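Local coordinates for protein catalase-3 (Neurospora crassa, PDB 4AJ9) that uses heme to break down hydrogen peroxide into dioxygen and water, consistent with protecting the fungal cell from the toxic effects of peroxide, at residues K159-P162 / D163-V166; N450-T453 / P454-Q458. One frame throughout, in Å; residues are numbered along the deposited sequence.

In the fold
Both interactions are local contacts between near neighbours in sequence, and each is organised by a hydroxyl side chain followed by a proline. Interaction 1 closes a tight loop between helices 151-158 and 174-182 in the catalase family region, against two other subunits of the tetramer. Interaction 2 caps the first turn of helix 454-468 in the catalase-related region and is touched by no other chain. Their centres lie 33 Å apart and their nearest atoms about 23 Å, so the two do not meet. Neither belongs to the annotated catalytic sites, although the side chain of Glu165 in interaction 1 comes within about 12 Å of a bound heme.

Interaction 1. Residues K159-P162 / D163-V166; sequences KPSP and DNEV
Ser161 ties the loop by its backbone, to Val166 and more weakly to Glu165, and by its hydroxyl, to Asp163. The hydroxyl is the donor to the carboxylate, with Ser161 OG 2.6 Å from Asp163 OD1, on the syn side and 28° out of the carboxylate plane. The same oxygen takes a second bond from the opposite face, Asn164 N to Asp163 OD1 at 3.0 Å. Asp163 CG sits between its backbone N and carbonyl carbon (chi1 44°), which folds the carboxylate back over the turn to meet both donors. OD1 is therefore gripped by two donors from this loop.

The backbone closes the loop more loosely. Ser161 N donates to Val166 O at 2.8 Å, while the bond from Glu165 N to Ser161 O is weak, bent to 124° at the hydrogen. Another weak bond, from Val166 N to Asn164 OD1, closes an Asx turn. Pro160, with no N-H to give, contributes its ring instead: Pro160 CB lies 3.4 Å from Val166 N, and Pro160 CB is 3.8 Å from Glu165 CG where the two side chains run side by side.

The loop joins helix 151-158 to helix 174-182 at a subunit interface: Glu165 OE1 forms a salt bridge with Arg256 of the second subunit, and Asp163 and Ser161 pack on Ile394 of the third. The two bonds to OD1 are likely to favour a charged Asp163 carboxylate and to limit its rotation, while the charge of Glu165 is probably balanced across the interface.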
# COMPACT_ATOMS: atom_id res chain seq x y z
N LYS C 159 19.81 -9.10 -13.90
CA LYS C 159 18.91 -9.92 -13.08
C LYS C 159 18.37 -11.13 -13.87
O LYS C 159 18.58 -11.24 -15.08
CB LYS C 159 17.81 -9.05 -12.45
CG LYS C 159 18.22 -8.50 -11.09
CD LYS C 159 17.24 -7.46 -10.54
CE LYS C 159 17.70 -6.90 -9.19
NZ LYS C 159 17.48 -7.81 -8.00
N PRO C 160 17.71 -12.08 -13.18
CA PRO C 160 17.36 -13.32 -13.89
C PRO C 160 16.47 -13.09 -15.11
O PRO C 160 15.68 -12.15 -15.14
CB PRO C 160 16.57 -14.12 -12.84
CG PRO C 160 17.07 -13.58 -11.51
CD PRO C 160 17.30 -12.10 -11.77
N SER C 161 16.61 -13.96 -16.11
CA SER C 161 15.74 -13.94 -17.29
C SER C 161 14.28 -13.90 -16.85
O SER C 161 13.88 -14.61 -15.93
CB SER C 161 16.00 -15.18 -18.16
OG SER C 161 15.37 -15.07 -19.42
N PRO C 162 13.49 -13.05 -17.51
CA PRO C 162 12.13 -12.81 -17.01
C PRO C 162 11.10 -13.90 -17.35
O PRO C 162 9.98 -13.85 -16.83
CB PRO C 162 11.75 -11.46 -17.63
CG PRO C 162 12.58 -11.38 -18.87
CD PRO C 162 13.88 -12.10 -18.56
N ASP C 163 11.47 -14.87 -18.19
CA ASP C 163 10.56 -15.97 -18.50
C ASP C 163 10.56 -17.02 -17.39
O ASP C 163 9.49 -17.42 -16.95
CB ASP C 163 10.83 -16.62 -19.87
CG ASP C 163 12.31 -16.85 -20.16
OD1 ASP C 163 13.15 -16.40 -19.36
OD2 ASP C 163 12.63 -17.45 -21.21
N ASN C 164 11.75 -17.41 -16.93
CA ASN C 164 11.90 -18.44 -15.88
C ASN C 164 12.55 -18.01 -14.56
O ASN C 164 12.72 -18.82 -13.64
CB ASN C 164 12.63 -19.68 -16.44
CG ASN C 164 14.04 -19.39 -16.93
OD1 ASN C 164 14.56 -18.28 -16.75
ND2 ASN C 164 14.67 -20.38 -17.56
N GLU C 165 12.89 -16.74 -14.46
CA GLU C 165 13.64 -16.21 -13.31
C GLU C 165 14.90 -17.03 -12.99
O GLU C 165 15.11 -17.45 -11.85
CB GLU C 165 12.75 -16.04 -12.08
CG GLU C 165 13.35 -15.07 -11.06
CD GLU C 165 12.44 -14.82 -9.89
OE1 GLU C 165 12.25 -15.75 -9.08
OE2 GLU C 165 11.92 -13.69 -9.77
N VAL C 166 15.73 -17.22 -14.01
CA VAL C 166 17.03 -17.87 -13.88
C VAL C 166 18.03 -17.00 -14.66
O VAL C 166 17.70 -16.53 -15.75
CB VAL C 166 17.01 -19.27 -14.53
CG1 VAL C 166 18.42 -19.89 -14.57
CG2 VAL C 166 16.02 -20.19 -13.81

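Interaction 2. Residues N450-T453 / P454-Q458; sequences NSLT and PVEQQ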
# COMPACT_ATOMS: atom_id res chain seq x y z
N ASN C 450 46.09 -3.60 -16.70
CA ASN C 450 47.54 -3.41 -16.63
C ASN C 450 48.06 -3.34 -15.21
O ASN C 450 49.23 -3.61 -14.96
CB ASN C 450 47.98 -2.11 -17.32
CG ASN C 450 47.85 -2.18 -18.81
OD1 ASN C 450 47.69 -3.25 -19.38
ND2 ASN C 450 47.90 -1.01 -19.46
N SER C 451 47.20 -2.92 -14.28
CA SER C 451 47.66 -2.56 -12.94
C SER C 451 47.50 -3.71 -11.95
O SER C 451 47.69 -3.53 -10.75
CB SER C 451 46.90 -1.32 -12.44
OG SER C 451 47.09 -0.22 -13.32
N LEU C 452 47.15 -4.89 -12.45
CA LEU C 452 47.01 -6.07 -11.61
C LEU C 452 48.24 -6.97 -11.75
O LEU C 452 48.92 -6.93 -12.78
CB LEU C 452 45.76 -6.85 -11.99
CG LEU C 452 44.41 -6.13 -11.97
CD1 LEU C 452 43.33 -6.99 -12.59
CD2 LEU C 452 44.03 -5.72 -10.55
N THR C 453 48.51 -7.78 -10.73
CA THR C 453 49.58 -8.78 -10.82
C THR C 453 49.25 -9.83 -11.88
O THR C 453 48.09 -9.95 -12.31
CB THR C 453 49.83 -9.48 -9.46
OG1 THR C 453 48.80 -10.43 -9.21
CG2 THR C 453 49.89 -8.48 -8.33
N PRO C 454 50.26 -10.58 -12.32
CA PRO C 454 50.04 -11.56 -13.39
C PRO C 454 48.97 -12.61 -13.07
O PRO C 454 48.16 -12.92 -13.94
CB PRO C 454 51.41 -12.23 -13.53
CG PRO C 454 52.38 -11.16 -13.13
CD PRO C 454 51.69 -10.42 -12.01
N VAL C 455 48.96 -13.16 -11.86
CA VAL C 455 47.97 -14.17 -11.50
C VAL C 455 46.62 -13.49 -11.27
O VAL C 455 45.56 -14.06 -11.55
CB VAL C 455 48.39 -14.94 -10.23
CG1 VAL C 455 47.25 -15.86 -9.77
CG2 VAL C 455 49.66 -15.74 -10.50
N GLU C 456 46.67 -12.27 -10.77
CA GLU C 456 45.48 -11.45 -10.59
C GLU C 456 44.81 -11.20 -11.94
O GLU C 456 43.59 -11.29 -12.07
CB GLU C 456 45.85 -10.13 -9.93
CG GLU C 456 44.71 -9.46 -9.21
CD GLU C 456 45.19 -8.36 -8.29
OE1 GLU C 456 46.32 -7.85 -8.48
OE2 GLU C 456 44.43 -8.01 -7.36
N GLN C 457 45.63 -10.89 -12.95
CA GLN C 457 45.12 -10.75 -14.32
C GLN C 457 44.53 -12.07 -14.79
O GLN C 457 43.52 -12.10 -15.50
CB GLN C 457 46.25 -10.32 -15.27
CG GLN C 457 46.76 -8.90 -15.05
CD GLN C 457 47.88 -8.55 -16.03
OE1 GLN C 457 48.58 -9.43 -16.51
NE2 GLN C 457 48.02 -7.26 -16.35
N GLN C 458 45.14 -13.16 -14.37
CA GLN C 458 44.65 -14.47 -14.77
C GLN C 458 43.27 -14.73 -14.17
O GLN C 458 42.41 -15.31 -14.82
CB GLN C 458 45.64 -15.58 -14.39
CG GLN C 458 45.27 -16.96 -14.96
CD GLN C 458 45.36 -17.02 -16.46
OE1 GLN C 458 46.45 -16.91 -17.04
NE2 GLN C 458 44.23 -17.21 -17.12
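Thr453 and Glu456 form a capping box at the start of helix 454-468, each side chain bonding to the other's backbone N-H. Glu456 N reaches Thr453 OG1 at 3.2 Å, and Thr453 N returns a nearly straight bond of 3.1 Å to Glu456 OE1, on the anti lone pair of that oxygen. The threonine hydroxyl stands between its backbone N and carbonyl carbon (chi1 75°), facing the first-turn amide it caps. Thr453 O then receives Gln457 N at 2.7 Å.

The dense side is the buried one. Leu452 crosses Glu456 at about a right angle, with Leu452 CD2 3.7 Å from Glu456 CD, so a methyl group rests against the carboxylate carbon. That buried carboxylate has further donors: Ser520 OG bonds to OE1 and Ile521 N to OE2. With an alanine at this position, Thr453 N would probably lose its acceptor, Ser520 OG and Ile521 N their carboxylate partner, and a gap would probably open beside Leu452. Gln457 is partly exposed, but its aliphatic part lies against Leu452 and Thr453, its CG 3.8 Å from Leu452 CB, and NE2 bonds Phe449 O.

On the solvent side, Pro454 is exposed; within the contact its ring meets Thr453, the residue it is bonded to.

The box starts helix 454-468 after a short connection from helix 443-450. Leu452 also packs on Val460, one turn beyond Glu456. Asn450 OD1 is bonded to Arg446 NE, His512 O and Asn514 O bond Asn450 ND2, and Thr516 N bonds Ser451 OG.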